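Local atomic coordinates of beta-1,4-galactanase (PDB entry 1HJS), a protein that hydrolyses the beta-1,4-galactosidic linkages of type I arabinogalactans, as a family 53 glycoside hydrolase of clan GH-A. Residues V130-E135 with H158-G163; E148-I153 with Y192-K197. One frame throughout, in Å; residues are numbered along the deposited sequence.

Overall arrangement
From the N terminus the chain lays down strands 4-8, 43-48 and 75-80 of an eight-stranded parallel beta/alpha barrel before reaching strand 129-132, where interaction 1 begins. It then passes the small hairpin of strands 139-140 and 145-146 and enters helix 150-165, which folds back on strand 129-132 and closes interaction 1. Interaction 2 opens within that loop, at 148-153, and closes only after strand 174-179, when helix 185-196 arrives. The two contacts therefore cross along the chain. Both use helix 150-165: its later turns face the barrel wall, and its first turn meets the next helix of the outer layer. Their centres lie about 14 Å apart.

Interaction 1: V130-E135 with H158-G163; sequences VSIGNE and HSAAWG
I132 turns toward A160 with its CG1 branch set between the backbone N and the carbonyl carbon, chi1 48°, while CG2 lies anti to the carbonyl carbon. This rotation leaves the two branches to meet two successive alanines of the helix. CG2 of I132 sits 3.7 Å from CB of A160, the closest approach of the two segments, and CB of I132 follows at 3.9 Å from the same methyl. The longer branch is extended, chi2 -179°, and carries CD1 of I132 to 4.4 Å from CB of A161, a looser touch. With only methyl groups on the helix side, the backbones come near: the CA atoms of I132 and A160 are 6.4 Å apart. The contact is small and buried, and its side chains meet through apolar groups.

I132 is also the centre of an inverse gamma turn, closed by a weak bond from N of G133 to O of S131, where the strand gives way to the segment leading to E135. That glutamate is the probable proton donor, and its side chain touches E245, the probable nucleophile; the alanine contact itself lies away from this site. On the helix's other flank, H158 and W162 both hydrogen-bond to D205. Strand 129-132 runs between strands 75-80 and 174-179 in the parallel barrel, I132 also touches I175 on the latter, and helix 150-165 covers the outside of the wall here, with A160 reaching Y82 as well.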
loop_
_atom_site.group_PDB
_atom_site.type_symbol
_atom_site.label_atom_id
_atom_site.label_comp_id
_atom_site.label_asym_id
_atom_site.label_seq_id
_atom_site.Cartn_x
_atom_site.Cartn_y
_atom_site.Cartn_z
ATOM N N VAL A 130 4.916 5.696 6.182
ATOM C CA VAL A 130 6.013 4.936 5.601
ATOM C C VAL A 130 5.847 3.492 6.050
ATOM O O VAL A 130 5.786 3.223 7.246
ATOM C CB VAL A 130 7.400 5.422 6.088
ATOM C CG1 VAL A 130 8.489 4.487 5.567
ATOM C CG2 VAL A 130 7.658 6.845 5.609
ATOM N N SER A 131 5.740 2.563 5.105
ATOM C CA SER A 131 5.626 1.167 5.491
ATOM C C SER A 131 7.009 0.557 5.349
ATOM O O SER A 131 7.689 0.764 4.343
ATOM C CB SER A 131 4.621 0.406 4.607
ATOM O OG SER A 131 5.100 0.210 3.288
ATOM N N ILE A 132 7.443 -0.159 6.379
ATOM C CA ILE A 132 8.737 -0.818 6.332
ATOM C C ILE A 132 8.499 -2.228 5.797
ATOM O O ILE A 132 8.428 -3.204 6.551
ATOM C CB ILE A 132 9.407 -0.844 7.732
ATOM C CG1 ILE A 132 8.416 -1.316 8.796
ATOM C CG2 ILE A 132 9.909 0.554 8.079
ATOM C CD1 ILE A 132 8.993 -1.343 10.203
ATOM N N GLY A 133 8.359 -2.303 4.477
ATOM C CA GLY A 133 8.111 -3.563 3.804
ATOM C C GLY A 133 6.732 -3.574 3.159
ATOM O O GLY A 133 5.852 -2.799 3.537
ATOM N N ASN A 134 6.543 -4.452 2.181
ATOM C CA ASN A 134 5.258 -4.576 1.499
ATOM C C ASN A 134 4.802 -6.024 1.634
ATOM O O ASN A 134 5.500 -6.938 1.188
ATOM C CB ASN A 134 5.397 -4.220 0.015
ATOM C CG ASN A 134 4.058 -4.230 -0.714
ATOM O OD1 ASN A 134 3.280 -3.278 -0.627
ATOM N ND2 ASN A 134 3.780 -5.314 -1.424
ATOM N N GLU A 135 3.638 -6.222 2.250
ATOM C CA GLU A 135 3.070 -7.557 2.465
ATOM C C GLU A 135 4.125 -8.532 2.978
ATOM O O GLU A 135 4.375 -9.569 2.365
ATOM C CB GLU A 135 2.452 -8.093 1.168
ATOM C CG GLU A 135 1.354 -7.198 0.598
ATOM C CD GLU A 135 0.560 -7.867 -0.509
ATOM O OE1 GLU A 135 1.102 -8.787 -1.152
ATOM O OE2 GLU A 135 -0.600 -7.467 -0.746
ATOM N N HIS A 158 13.103 -3.648 13.414
ATOM C CA HIS A 158 13.547 -2.690 14.429
ATOM C C HIS A 158 14.550 -1.730 13.791
ATOM O O HIS A 158 14.500 -0.518 14.017
ATOM C CB HIS A 158 14.205 -3.420 15.606
ATOM C CG HIS A 158 14.711 -2.508 16.683
ATOM N ND1 HIS A 158 13.872 -1.825 17.539
ATOM C CD2 HIS A 158 15.971 -2.165 17.040
ATOM C CE1 HIS A 158 14.594 -1.103 18.378
ATOM N NE2 HIS A 158 15.870 -1.292 18.097
ATOM N N SER A 159 15.458 -2.277 12.987
ATOM C CA SER A 159 16.468 -1.473 12.311
ATOM C C SER A 159 15.837 -0.515 11.310
ATOM O O SER A 159 16.231 0.649 11.228
ATOM C CB SER A 159 17.472 -2.373 11.592
ATOM O OG SER A 159 18.225 -3.133 12.524
ATOM N N ALA A 160 14.864 -1.010 10.546
ATOM C CA ALA A 160 14.177 -0.186 9.553
ATOM C C ALA A 160 13.431 0.953 10.244
ATOM O O ALA A 160 13.509 2.107 9.826
ATOM C CB ALA A 160 13.196 -1.039 8.745
ATOM N N ALA A 161 12.707 0.621 11.305
ATOM C CA ALA A 161 11.953 1.622 12.046
ATOM C C ALA A 161 12.871 2.728 12.559
ATOM O O ALA A 161 12.559 3.910 12.433
ATOM C CB ALA A 161 11.220 0.975 13.210
ATOM N N TRP A 162 14.006 2.350 13.135
ATOM C CA TRP A 162 14.916 3.359 13.651
ATOM C C TRP A 162 15.676 4.107 12.568
ATOM O O TRP A 162 16.228 5.172 12.820
ATOM C CB TRP A 162 15.854 2.749 14.691
ATOM C CG TRP A 162 15.126 2.602 15.982
ATOM C CD1 TRP A 162 14.345 1.549 16.372
ATOM C CD2 TRP A 162 14.968 3.610 16.989
ATOM N NE1 TRP A 162 13.704 1.844 17.554
ATOM C CE2 TRP A 162 14.069 3.102 17.954
ATOM C CE3 TRP A 162 15.496 4.896 17.164
ATOM C CZ2 TRP A 162 13.686 3.837 19.080
ATOM C CZ3 TRP A 162 15.114 5.628 18.282
ATOM C CH2 TRP A 162 14.217 5.094 19.225
ATOM N N GLY A 163 15.693 3.555 11.361
ATOM C CA GLY A 163 16.339 4.249 10.261
ATOM C C GLY A 163 15.475 5.472 9.992
ATOM O O GLY A 163 15.963 6.527 9.586
#

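Interaction 2: E148-I153 with Y192-K197; sequences ENWANI and YTNVLK
W150 lays one face of its indole against N194 of helix 185-196. Starting at the root, CB of W150 lies 3.7 Å from O of N194. At the ring fusion the contact tightens: CE2 of W150 is 3.3 Å from CB of N194, which stands over the five-membered ring in a CH-pi contact, 17° off the ring normal. From there the amide of N194 runs out past the NE1 and CZ2 rim on the same side, its plane 15° from that of the indole. CG of N194 is 3.7 Å from NE1 of W150, and ND2 of N194 is 3.8 Å from CZ2 of W150; ND2 donates a hydrogen bond to O of W190. Here two successive helices of the beta/alpha barrel's outer layer meet, with W190 and W191 both edge-to-face with W150. Further out, CE3 and CZ3 of W150 meet CG2 of V195 obliquely, at 3.6 and 3.7 Å, and at the tip CH2 of W150 is still 4.1 Å from CB of N194. An alanine at W150 is likely to take the indole face away from CB of N194 and to open a gap beside V195. One turn along, I153 has CG2 anti to the backbone N, and from there that methyl touches CG2 of V195 at 4.1 Å.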
loop_
_atom_site.group_PDB
_atom_site.type_symbol
_atom_site.label_atom_id
_atom_site.label_comp_id
_atom_site.label_asym_id
_atom_site.label_seq_id
_atom_site.Cartn_x
_atom_site.Cartn_y
_atom_site.Cartn_z
ATOM N N GLU A 148 9.960 -18.981 9.253
ATOM C CA GLU A 148 9.744 -18.449 10.597
ATOM C C GLU A 148 10.975 -17.944 11.363
ATOM O O GLU A 148 11.129 -18.227 12.553
ATOM C CB GLU A 148 9.023 -19.515 11.426
ATOM C CG GLU A 148 7.744 -20.020 10.763
ATOM C CD GLU A 148 7.426 -21.464 11.114
ATOM O OE1 GLU A 148 7.185 -21.753 12.301
ATOM O OE2 GLU A 148 7.419 -22.312 10.196
ATOM N N ASN A 149 11.843 -17.201 10.681
ATOM C CA ASN A 149 13.027 -16.608 11.308
ATOM C C ASN A 149 12.523 -15.361 12.053
ATOM O O ASN A 149 12.907 -14.238 11.719
ATOM C CB ASN A 149 14.040 -16.173 10.234
ATOM C CG ASN A 149 15.124 -17.208 9.977
ATOM O OD1 ASN A 149 15.708 -17.258 8.884
ATOM N ND2 ASN A 149 15.416 -18.021 10.982
ATOM N N TRP A 150 11.664 -15.562 13.052
ATOM C CA TRP A 150 11.084 -14.455 13.813
ATOM C C TRP A 150 12.113 -13.511 14.432
ATOM O O TRP A 150 11.941 -12.295 14.400
ATOM C CB TRP A 150 10.166 -14.992 14.916
ATOM C CG TRP A 150 9.048 -15.851 14.400
ATOM C CD1 TRP A 150 8.798 -17.157 14.721
ATOM C CD2 TRP A 150 8.020 -15.461 13.482
ATOM N NE1 TRP A 150 7.678 -17.603 14.060
ATOM C CE2 TRP A 150 7.180 -16.581 13.294
ATOM C CE3 TRP A 150 7.723 -14.269 12.802
ATOM C CZ2 TRP A 150 6.061 -16.549 12.454
ATOM C CZ3 TRP A 150 6.610 -14.235 11.966
ATOM C CH2 TRP A 150 5.793 -15.371 11.800
ATOM N N ALA A 151 13.172 -14.072 15.008
ATOM C CA ALA A 151 14.202 -13.246 15.624
ATOM C C ALA A 151 14.783 -12.275 14.597
ATOM O O ALA A 151 14.923 -11.079 14.864
ATOM C CB ALA A 151 15.310 -14.133 16.206
ATOM N N ASN A 152 15.109 -12.788 13.415
ATOM C CA ASN A 152 15.679 -11.963 12.354
ATOM C C ASN A 152 14.687 -10.920 11.848
ATOM O O ASN A 152 15.049 -9.771 11.611
ATOM C CB ASN A 152 16.149 -12.842 11.187
ATOM C CG ASN A 152 17.459 -13.563 11.487
ATOM O OD1 ASN A 152 18.016 -13.440 12.579
ATOM N ND2 ASN A 152 17.956 -14.311 10.513
ATOM N N ILE A 153 13.436 -11.326 11.674
ATOM C CA ILE A 153 12.401 -10.412 11.199
ATOM C C ILE A 153 12.226 -9.245 12.170
ATOM O O ILE A 153 12.213 -8.082 11.763
ATOM C CB ILE A 153 11.053 -11.144 11.041
ATOM C CG1 ILE A 153 11.174 -12.208 9.947
ATOM C CG2 ILE A 153 9.950 -10.144 10.701
ATOM C CD1 ILE A 153 9.947 -13.083 9.809
ATOM N N TYR A 192 2.009 -11.103 14.003
ATOM C CA TYR A 192 2.325 -10.104 15.023
ATOM C C TYR A 192 2.721 -10.714 16.366
ATOM O O TYR A 192 3.646 -10.233 17.019
ATOM C CB TYR A 192 1.148 -9.142 15.210
ATOM C CG TYR A 192 1.034 -8.119 14.096
ATOM C CD1 TYR A 192 2.019 -7.142 13.918
ATOM C CD2 TYR A 192 -0.037 -8.144 13.203
ATOM C CE1 TYR A 192 1.939 -6.216 12.873
ATOM C CE2 TYR A 192 -0.126 -7.226 12.154
ATOM C CZ TYR A 192 0.863 -6.268 11.995
ATOM O OH TYR A 192 0.778 -5.367 10.952
ATOM N N THR A 193 2.037 -11.777 16.772
ATOM C CA THR A 193 2.357 -12.417 18.044
ATOM C C THR A 193 3.798 -12.930 18.062
ATOM O O THR A 193 4.551 -12.669 19.004
ATOM C CB THR A 193 1.403 -13.589 18.334
ATOM O OG1 THR A 193 0.065 -13.092 18.472
ATOM C CG2 THR A 193 1.809 -14.301 19.624
ATOM N N ASN A 194 4.188 -13.647 17.014
ATOM C CA ASN A 194 5.536 -14.199 16.943
ATOM C C ASN A 194 6.631 -13.159 16.743
ATOM O O ASN A 194 7.746 -13.318 17.234
ATOM C CB ASN A 194 5.603 -15.260 15.849
ATOM C CG ASN A 194 4.967 -16.565 16.277
ATOM O OD1 ASN A 194 5.404 -17.182 17.247
ATOM N ND2 ASN A 194 3.930 -16.991 15.563
ATOM N N VAL A 195 6.320 -12.094 16.018
ATOM C CA VAL A 195 7.300 -11.045 15.799
ATOM C C VAL A 195 7.517 -10.229 17.075
ATOM O O VAL A 195 8.656 -9.969 17.465
ATOM C CB VAL A 195 6.852 -10.102 14.662
ATOM C CG1 VAL A 195 7.742 -8.867 14.617
ATOM C CG2 VAL A 195 6.925 -10.837 13.328
ATOM N N LEU A 196 6.425 -9.849 17.730
ATOM C CA LEU A 196 6.505 -9.033 18.939
ATOM C C LEU A 196 7.047 -9.747 20.172
ATOM O O LEU A 196 7.583 -9.105 21.074
ATOM C CB LEU A 196 5.131 -8.433 19.252
ATOM C CG LEU A 196 4.630 -7.421 18.212
ATOM C CD1 LEU A 196 3.199 -7.008 18.525
ATOM C CD2 LEU A 196 5.550 -6.206 18.209
ATOM N N LYS A 197 6.916 -11.069 20.216
ATOM C CA LYS A 197 7.403 -11.823 21.368
ATOM C C LYS A 197 8.929 -11.897 21.401
ATOM O O LYS A 197 9.512 -12.314 22.397
ATOM C CB LYS A 197 6.812 -13.238 21.367
ATOM C CG LYS A 197 7.266 -14.097 20.204
ATOM C CD LYS A 197 6.494 -15.411 20.121
ATOM C CE LYS A 197 6.800 -16.332 21.286
ATOM N NZ LYS A 197 6.108 -17.652 21.129
#